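Local coordinates for 3-hydroxyacyl-CoA dehydrogenase (Burkholderia thailandensis, PDB 4XGN), which probably catalyses the NAD-dependent interconversion of 3-hydroxyacyl-CoA and 3-oxoacyl-CoA, as a tetrameric short-chain dehydrogenase with a Rossmann fold, at residues Gly146-Thr151 with Asn187-Met192; Ala152-Phe157 with Val248-Gly253. All blocks are in the same frame, centred on the assembly; numbering follows the deposited sequence.

Contact 1: Gly146-Thr151 with Asn187-Met192; sequences GVIVST and NAIRVM. With NAD (nicotinamide-adenine-dinucleotide), chain I.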
loop_
_atom_site.group_PDB
_atom_site.type_symbol
_atom_site.label_atom_id
_atom_site.label_comp_id
_atom_site.label_asym_id
_atom_site.label_seq_id
_atom_site.Cartn_x
_atom_site.Cartn_y
_atom_site.Cartn_z
ATOM N N GLY A 146 -2.065 13.788 -23.961
ATOM C CA GLY A 146 -1.512 12.462 -24.113
ATOM C C GLY A 146 -1.542 11.680 -22.818
ATOM O O GLY A 146 -2.043 12.174 -21.837
ATOM N N VAL A 147 -1.076 10.438 -22.864
ATOM C CA VAL A 147 -1.134 9.538 -21.749
ATOM C C VAL A 147 0.151 8.759 -21.746
ATOM O O VAL A 147 0.660 8.398 -22.810
ATOM C CB VAL A 147 -2.293 8.552 -21.920
ATOM C CG1 VAL A 147 -2.328 7.519 -20.789
ATOM C CG2 VAL A 147 -3.601 9.316 -22.028
ATOM N N ILE A 148 0.712 8.561 -20.559
ATOM C CA ILE A 148 1.984 7.874 -20.380
ATOM C C ILE A 148 1.711 6.637 -19.546
ATOM O O ILE A 148 1.124 6.756 -18.480
ATOM C CB ILE A 148 2.987 8.793 -19.666
ATOM C CG1 ILE A 148 3.344 9.911 -20.614
ATOM C CG2 ILE A 148 4.214 8.011 -19.163
ATOM C CD1 ILE A 148 4.191 11.046 -20.136
ATOM N N VAL A 149 2.160 5.488 -20.022
ATOM C CA VAL A 149 2.031 4.224 -19.307
ATOM C C VAL A 149 3.421 3.627 -19.104
ATOM O O VAL A 149 4.182 3.491 -20.044
ATOM C CB VAL A 149 1.184 3.218 -20.078
ATOM C CG1 VAL A 149 1.044 1.920 -19.295
ATOM C CG2 VAL A 149 -0.212 3.794 -20.352
ATOM N N SER A 150 3.767 3.313 -17.867
ATOM C CA SER A 150 5.042 2.660 -17.553
ATOM C C SER A 150 4.817 1.282 -16.963
ATOM O O SER A 150 3.706 0.945 -16.518
ATOM C CB SER A 150 5.846 3.520 -16.639
ATOM O OG SER A 150 6.105 4.800 -17.188
ATOM N N THR A 151 5.880 0.469 -17.016
ATOM C CA THR A 151 5.803 -0.902 -16.549
ATOM C C THR A 151 6.658 -1.048 -15.313
ATOM O O THR A 151 7.887 -0.892 -15.351
ATOM C CB THR A 151 6.250 -1.912 -17.625
ATOM O OG1 THR A 151 5.618 -1.606 -18.896
ATOM C CG2 THR A 151 5.914 -3.317 -17.178
ATOM N N ASN A 187 -0.743 20.148 -17.900
ATOM C CA ASN A 187 -0.516 19.818 -19.320
ATOM C C ASN A 187 -1.535 18.862 -19.873
ATOM O O ASN A 187 -1.549 18.623 -21.052
ATOM C CB ASN A 187 0.890 19.221 -19.521
ATOM C CG ASN A 187 1.970 20.105 -18.949
ATOM O OD1 ASN A 187 2.501 19.834 -17.869
ATOM N ND2 ASN A 187 2.290 21.186 -19.651
ATOM N N ALA A 188 -2.408 18.347 -19.025
ATOM C CA ALA A 188 -3.454 17.386 -19.409
ATOM C C ALA A 188 -2.833 16.075 -19.930
ATOM O O ALA A 188 -3.291 15.528 -20.929
ATOM C CB ALA A 188 -4.466 17.997 -20.403
ATOM N N ILE A 189 -1.804 15.573 -19.246
ATOM C CA ILE A 189 -1.221 14.294 -19.622
ATOM C C ILE A 189 -1.439 13.350 -18.439
ATOM O O ILE A 189 -0.964 13.656 -17.320
ATOM C CB ILE A 189 0.268 14.419 -19.932
ATOM C CG1 ILE A 189 0.479 15.385 -21.099
ATOM C CG2 ILE A 189 0.902 13.051 -20.121
ATOM C CD1 ILE A 189 1.907 15.826 -21.215
ATOM N N ARG A 190 -2.155 12.238 -18.692
ATOM C CA ARG A 190 -2.327 11.191 -17.645
ATOM C C ARG A 190 -1.094 10.289 -17.541
ATOM O O ARG A 190 -0.375 10.068 -18.523
ATOM C CB ARG A 190 -3.582 10.387 -17.869
ATOM C CG ARG A 190 -4.811 11.223 -17.696
ATOM C CD ARG A 190 -6.086 10.423 -17.675
ATOM N NE ARG A 190 -6.424 9.967 -19.017
ATOM C CZ ARG A 190 -6.328 8.703 -19.439
ATOM N NH1 ARG A 190 -5.847 7.718 -18.674
ATOM N NH2 ARG A 190 -6.716 8.421 -20.671
ATOM N N VAL A 191 -0.823 9.820 -16.326
ATOM C CA VAL A 191 0.366 9.022 -16.044
ATOM C C VAL A 191 -0.067 7.829 -15.231
ATOM O O VAL A 191 -0.662 7.991 -14.126
ATOM C CB VAL A 191 1.385 9.848 -15.259
ATOM C CG1 VAL A 191 2.653 9.054 -14.981
ATOM C CG2 VAL A 191 1.646 11.177 -16.001
ATOM N N MET A 192 0.213 6.640 -15.760
ATOM C CA MET A 192 -0.203 5.395 -15.109
ATOM C C MET A 192 0.917 4.363 -15.163
ATOM O O MET A 192 1.808 4.397 -16.051
ATOM C CB MET A 192 -1.420 4.817 -15.830
ATOM C CG MET A 192 -2.745 5.550 -15.616
ATOM S SD MET A 192 -3.403 5.303 -13.974
ATOM C CE MET A 192 -3.611 3.545 -13.933
HETATM P PA NAD I . 11.626 -8.627 -23.166
HETATM O O1A NAD I . 13.021 -8.963 -22.777
HETATM O O2A NAD I . 10.912 -9.572 -24.082
HETATM O O5B NAD I . 11.546 -7.155 -23.797
HETATM C C5B NAD I . 12.291 -6.084 -23.258
HETATM C C4B NAD I . 12.763 -5.178 -24.408
HETATM O O4B NAD I . 13.457 -4.231 -23.772
HETATM C C3B NAD I . 13.769 -5.907 -25.336
HETATM O O3B NAD I . 13.385 -5.951 -26.672
HETATM C C2B NAD I . 15.039 -5.098 -25.015
HETATM O O2B NAD I . 16.004 -5.182 -26.127
HETATM C C1B NAD I . 14.630 -3.881 -24.666
HETATM N N9A NAD I . 15.581 -3.177 -23.864
HETATM C C8A NAD I . 16.358 -3.629 -22.829
HETATM N N7A NAD I . 17.184 -2.621 -22.396
HETATM C C5A NAD I . 16.870 -1.581 -23.156
HETATM C C6A NAD I . 17.358 -0.301 -23.160
HETATM N N6A NAD I . 18.407 0.259 -22.371
HETATM N N1A NAD I . 16.859 0.582 -24.040
HETATM C C2A NAD I . 15.880 0.230 -24.928
HETATM N N3A NAD I . 15.373 -1.039 -24.918
HETATM C C4A NAD I . 15.907 -1.913 -24.038
HETATM O O3 NAD I . 10.910 -8.615 -21.728
HETATM P PN NAD I . 9.367 -8.177 -21.445
HETATM O O1N NAD I . 8.781 -9.295 -20.647
HETATM O O2N NAD I . 8.561 -7.788 -22.674
HETATM O O5D NAD I . 9.550 -6.889 -20.480
HETATM C C5D NAD I . 8.811 -5.684 -20.665
HETATM C C4D NAD I . 8.659 -4.910 -19.412
HETATM O O4D NAD I . 7.853 -5.664 -18.608
HETATM C C3D NAD I . 9.999 -4.737 -18.652
HETATM O O3D NAD I . 10.074 -3.524 -18.040
HETATM C C2D NAD I . 9.873 -5.903 -17.632
HETATM O O2D NAD I . 10.805 -5.702 -16.473
HETATM C C1D NAD I . 8.609 -5.863 -17.265
HETATM N N1N NAD I . 8.006 -7.048 -16.666
HETATM C C2N NAD I . 8.018 -8.288 -17.261
HETATM C C3N NAD I . 7.434 -9.397 -16.664
HETATM C C7N NAD I . 7.471 -10.773 -17.258
HETATM O O7N NAD I . 7.154 -11.717 -16.573
HETATM N N7N NAD I . 7.832 -10.964 -18.618
HETATM C C4N NAD I . 6.793 -9.219 -15.419
HETATM C C5N NAD I . 6.747 -7.976 -14.841
HETATM C C6N NAD I . 7.340 -6.896 -15.459
HETATM O O HOH W 1 4.176 6.144 -15.843
#
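Val147 and Arg190 stand side by side on one face of a parallel sheet, where Val147 CG2 lies over a face of the guanidinium, toward its rim, 3.5 Å from Arg190 NH2. The arginine chain extends as far as CD and then bends (chi3 -74°), which sets one face of the flat group against that methyl. Its NH1 donates to the carbonyls of Leu244 and Ile238, and NH2 forms a salt bridge with Glu144, so the valine packs against a group already fixed in rotation. On the other face, Ile148 and Ile189 cross at a slant, CD1 of Ile148 resting 3.9 Å from CG2 of Ile189. Four backbone bonds join the strands, a parallel pairing of inner strands in the Rossmann-type sheet of a short-chain dehydrogenase. Arg190 N donates to Gly146 O, and Arg190 O accepts from Ile148 N at 2.8 Å; Met192 N donates to Ile148 O and Met192 O accepts from Ser150 N. A water donates to Met192 O at 3.0 Å and hydrogen-bonds to Ser150 OG, which also meets Asn90. Strand 146-151 runs on to the NAD pocket, where Thr151 CG2 touches ribose oxygen O4D at 3.4 Å. Strand 85-90 bonds to its other edge; helix 228-240 covers the Val147 face, helices 109-135 and 164-184 the face of Ile189 and Val191.

Contact 2: Ala152-Phe157 with Val248-Gly253; sequences ASVAAF and VIRLDG. With NAD (nicotinamide-adenine-dinucleotide), chain I.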
loop_
_atom_site.group_PDB
_atom_site.type_symbol
_atom_site.label_atom_id
_atom_site.label_comp_id
_atom_site.label_asym_id
_atom_site.label_seq_id
_atom_site.Cartn_x
_atom_site.Cartn_y
_atom_site.Cartn_z
ATOM N N ALA A 152 6.027 -1.316 -14.180
ATOM C CA ALA A 152 6.709 -1.702 -13.015
ATOM C C ALA A 152 6.777 -3.259 -13.014
ATOM O O ALA A 152 7.274 -3.834 -13.976
ATOM C CB ALA A 152 6.069 -1.101 -11.779
ATOM N N SER A 153 6.322 -3.909 -11.951
ATOM C CA SER A 153 6.328 -5.369 -11.732
ATOM C C SER A 153 5.729 -5.554 -10.365
ATOM O O SER A 153 5.797 -4.662 -9.530
ATOM C CB SER A 153 7.761 -5.902 -11.662
ATOM O OG SER A 153 7.796 -7.248 -11.227
ATOM N N VAL A 154 5.207 -6.752 -10.115
ATOM C CA VAL A 154 4.820 -7.140 -8.778
ATOM C C VAL A 154 6.061 -7.176 -7.863
ATOM O O VAL A 154 5.923 -7.056 -6.664
ATOM C CB VAL A 154 4.054 -8.480 -8.748
ATOM C CG1 VAL A 154 2.738 -8.360 -9.498
ATOM C CG2 VAL A 154 4.913 -9.648 -9.193
ATOM N N ALA A 155 7.253 -7.242 -8.424
ATOM C CA ALA A 155 8.473 -7.133 -7.631
ATOM C C ALA A 155 8.607 -5.774 -6.908
ATOM O O ALA A 155 9.395 -5.682 -5.961
ATOM C CB ALA A 155 9.715 -7.369 -8.503
ATOM N N ALA A 156 7.871 -4.746 -7.329
ATOM C CA ALA A 156 7.761 -3.485 -6.605
ATOM C C ALA A 156 7.246 -3.707 -5.176
ATOM O O ALA A 156 7.547 -2.895 -4.302
ATOM C CB ALA A 156 6.861 -2.469 -7.320
ATOM N N PHE A 157 6.463 -4.762 -4.976
ATOM C CA PHE A 157 5.723 -5.027 -3.721
ATOM C C PHE A 157 6.143 -6.350 -3.079
ATOM O O PHE A 157 6.114 -6.459 -1.851
ATOM C CB PHE A 157 4.235 -5.080 -4.019
ATOM C CG PHE A 157 3.753 -3.912 -4.805
ATOM C CD1 PHE A 157 3.851 -2.631 -4.268
ATOM C CD2 PHE A 157 3.307 -4.066 -6.130
ATOM C CE1 PHE A 157 3.408 -1.525 -4.983
ATOM C CE2 PHE A 157 2.830 -2.970 -6.845
ATOM C CZ PHE A 157 2.951 -1.695 -6.287
ATOM N N VAL A 248 -1.150 2.706 -9.921
ATOM C CA VAL A 248 -0.416 1.485 -10.311
ATOM C C VAL A 248 -1.384 0.313 -10.276
ATOM O O VAL A 248 -2.114 0.170 -9.284
ATOM C CB VAL A 248 0.697 1.200 -9.292
ATOM C CG1 VAL A 248 1.434 -0.076 -9.580
ATOM C CG2 VAL A 248 1.671 2.376 -9.228
ATOM N N ILE A 249 -1.431 -0.504 -11.334
ATOM C CA ILE A 249 -2.390 -1.635 -11.402
ATOM C C ILE A 249 -1.625 -2.944 -11.506
ATOM O O ILE A 249 -0.883 -3.169 -12.454
ATOM C CB ILE A 249 -3.362 -1.517 -12.583
ATOM C CG1 ILE A 249 -4.160 -0.215 -12.483
ATOM C CG2 ILE A 249 -4.241 -2.758 -12.698
ATOM C CD1 ILE A 249 -4.919 0.095 -13.735
ATOM N N ARG A 250 -1.777 -3.783 -10.485
ATOM C CA ARG A 250 -1.264 -5.170 -10.555
ATOM C C ARG A 250 -2.031 -5.957 -11.614
ATOM O O ARG A 250 -3.274 -6.006 -11.594
ATOM C CB ARG A 250 -1.369 -5.856 -9.217
ATOM C CG ARG A 250 -0.537 -5.170 -8.138
ATOM C CD ARG A 250 -0.640 -5.876 -6.778
ATOM N NE ARG A 250 -0.082 -7.238 -6.829
ATOM C CZ ARG A 250 0.911 -7.760 -6.116
ATOM N NH1 ARG A 250 1.469 -7.126 -5.110
ATOM N NH2 ARG A 250 1.297 -9.002 -6.363
ATOM N N LEU A 251 -1.301 -6.615 -12.508
ATOM C CA LEU A 251 -1.918 -7.464 -13.526
ATOM C C LEU A 251 -1.219 -8.816 -13.380
ATOM O O LEU A 251 -0.169 -9.050 -13.961
ATOM C CB LEU A 251 -1.695 -6.902 -14.933
ATOM C CG LEU A 251 -2.282 -7.687 -16.104
ATOM C CD1 LEU A 251 -3.807 -7.626 -16.055
ATOM C CD2 LEU A 251 -1.752 -7.116 -17.411
ATOM N N ASP A 252 -1.786 -9.699 -12.561
ATOM C CA ASP A 252 -0.983 -10.793 -12.047
ATOM C C ASP A 252 -1.728 -12.078 -11.655
ATOM O O ASP A 252 -1.138 -12.934 -11.063
ATOM C CB ASP A 252 -0.179 -10.287 -10.856
ATOM C CG ASP A 252 -1.055 -9.867 -9.674
ATOM O OD1 ASP A 252 -2.317 -10.078 -9.710
ATOM O OD2 ASP A 252 -0.471 -9.301 -8.722
ATOM N N GLY A 253 -2.998 -12.222 -12.006
ATOM C CA GLY A 253 -3.700 -13.438 -11.623
ATOM C C GLY A 253 -3.815 -13.659 -10.118
ATOM O O GLY A 253 -4.037 -14.771 -9.675
HETATM P PA NAD I . 11.626 -8.627 -23.166
HETATM O O1A NAD I . 13.021 -8.963 -22.777
HETATM O O2A NAD I . 10.912 -9.572 -24.082
HETATM O O5B NAD I . 11.546 -7.155 -23.797
HETATM C C5B NAD I . 12.291 -6.084 -23.258
HETATM C C4B NAD I . 12.763 -5.178 -24.408
HETATM O O4B NAD I . 13.457 -4.231 -23.772
HETATM C C3B NAD I . 13.769 -5.907 -25.336
HETATM O O3B NAD I . 13.385 -5.951 -26.672
HETATM C C2B NAD I . 15.039 -5.098 -25.015
HETATM O O2B NAD I . 16.004 -5.182 -26.127
HETATM C C1B NAD I . 14.630 -3.881 -24.666
HETATM N N9A NAD I . 15.581 -3.177 -23.864
HETATM C C8A NAD I . 16.358 -3.629 -22.829
HETATM N N7A NAD I . 17.184 -2.621 -22.396
HETATM C C5A NAD I . 16.870 -1.581 -23.156
HETATM C C6A NAD I . 17.358 -0.301 -23.160
HETATM N N6A NAD I . 18.407 0.259 -22.371
HETATM N N1A NAD I . 16.859 0.582 -24.040
HETATM C C2A NAD I . 15.880 0.230 -24.928
HETATM N N3A NAD I . 15.373 -1.039 -24.918
HETATM C C4A NAD I . 15.907 -1.913 -24.038
HETATM O O3 NAD I . 10.910 -8.615 -21.728
HETATM P PN NAD I . 9.367 -8.177 -21.445
HETATM O O1N NAD I . 8.781 -9.295 -20.647
HETATM O O2N NAD I . 8.561 -7.788 -22.674
HETATM O O5D NAD I . 9.550 -6.889 -20.480
HETATM C C5D NAD I . 8.811 -5.684 -20.665
HETATM C C4D NAD I . 8.659 -4.910 -19.412
HETATM O O4D NAD I . 7.853 -5.664 -18.608
HETATM C C3D NAD I . 9.999 -4.737 -18.652
HETATM O O3D NAD I . 10.074 -3.524 -18.040
HETATM C C2D NAD I . 9.873 -5.903 -17.632
HETATM O O2D NAD I . 10.805 -5.702 -16.473
HETATM C C1D NAD I . 8.609 -5.863 -17.265
HETATM N N1N NAD I . 8.006 -7.048 -16.666
HETATM C C2N NAD I . 8.018 -8.288 -17.261
HETATM C C3N NAD I . 7.434 -9.397 -16.664
HETATM C C7N NAD I . 7.471 -10.773 -17.258
HETATM O O7N NAD I . 7.154 -11.717 -16.573
HETATM N N7N NAD I . 7.832 -10.964 -18.618
HETATM C C4N NAD I . 6.793 -9.219 -15.419
HETATM C C5N NAD I . 6.747 -7.976 -14.841
HETATM C C6N NAD I . 7.340 -6.896 -15.459
#
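Arg250 reaches from strand 248-251 to the segment after strand 146-151, where its guanidinium meets Val154 and Phe157. From CB the chain runs straight through CG to CD, then bends at chi3 (64°), bringing the guanidinium beside Asp252. Arg250 NE donates to Asp252 OD2 at 2.8 Å and Arg250 NH2 to the same oxygen at 3.0 Å, a side-on salt bridge in which one carboxylate atom takes both bonds close to the guanidinium plane. Two donors to OD2 hold the guanidinium against rotation and would be expected to favour the charged carboxylate. Arg250 CZ lies 3.9 Å from Val154 CG1, which sits over a face of the group and comes closer still to Arg250 NH2, at 3.5 Å. Val154 CG1 also touches Asp252 OD2 at 3.4 Å, so one branch of the valine packs on both partners of the ion pair. Arg250 NH1, the other tip, passes Phe157 CB at 3.6 Å. The phenyl and guanidinium planes are 26° apart, and the approach to the ring is oblique. At the ring edge, CZ of Phe157 meets Val248 CG1 at 4.0 Å, while Ala156 CB lies over the centre of one face. Ser153 OG caps the helical turn, accepting from Ala155 N (2.9 Å). Ala152 and Ser153 line the NAD pocket at the end of strand 146-151, and Ser153 with Tyr166 and Lys170 is consistent with the Ser-Tyr-Lys set of short-chain dehydrogenases. NH2 of Arg250 has a second carboxylate partner in Asp158. Strand 248-251 pairs with strand 189-196, which also bonds to Ala152 and Val154; helix 164-184 lies against Ser153 and Val248, and Glu247 of the second subunit accepts from Arg250 N.

Overall arrangement
The two contacts, whose centres lie about 18 Å apart, lie at neighbouring places across the central parallel sheet of the Rossmann fold. Strand 146-151 of contact 1 leads directly into the 152-157 segment of contact 2, and strand 189-196 of contact 1 is flanked by strand 248-251 of contact 2, one of the two outermost strands of the sheet within the chain. In sequence their segments alternate: 146-151, 152-157, 187-192, 248-253. They also touch, Met192 CE packing on Ile249 CD1 at 3.7 Å. Both reach NAD, near the carboxyl end of strand 146-151, and both meet the second subunit. The example illustrates how adjoining strands can connect a buried core with cofactor binding and assembly.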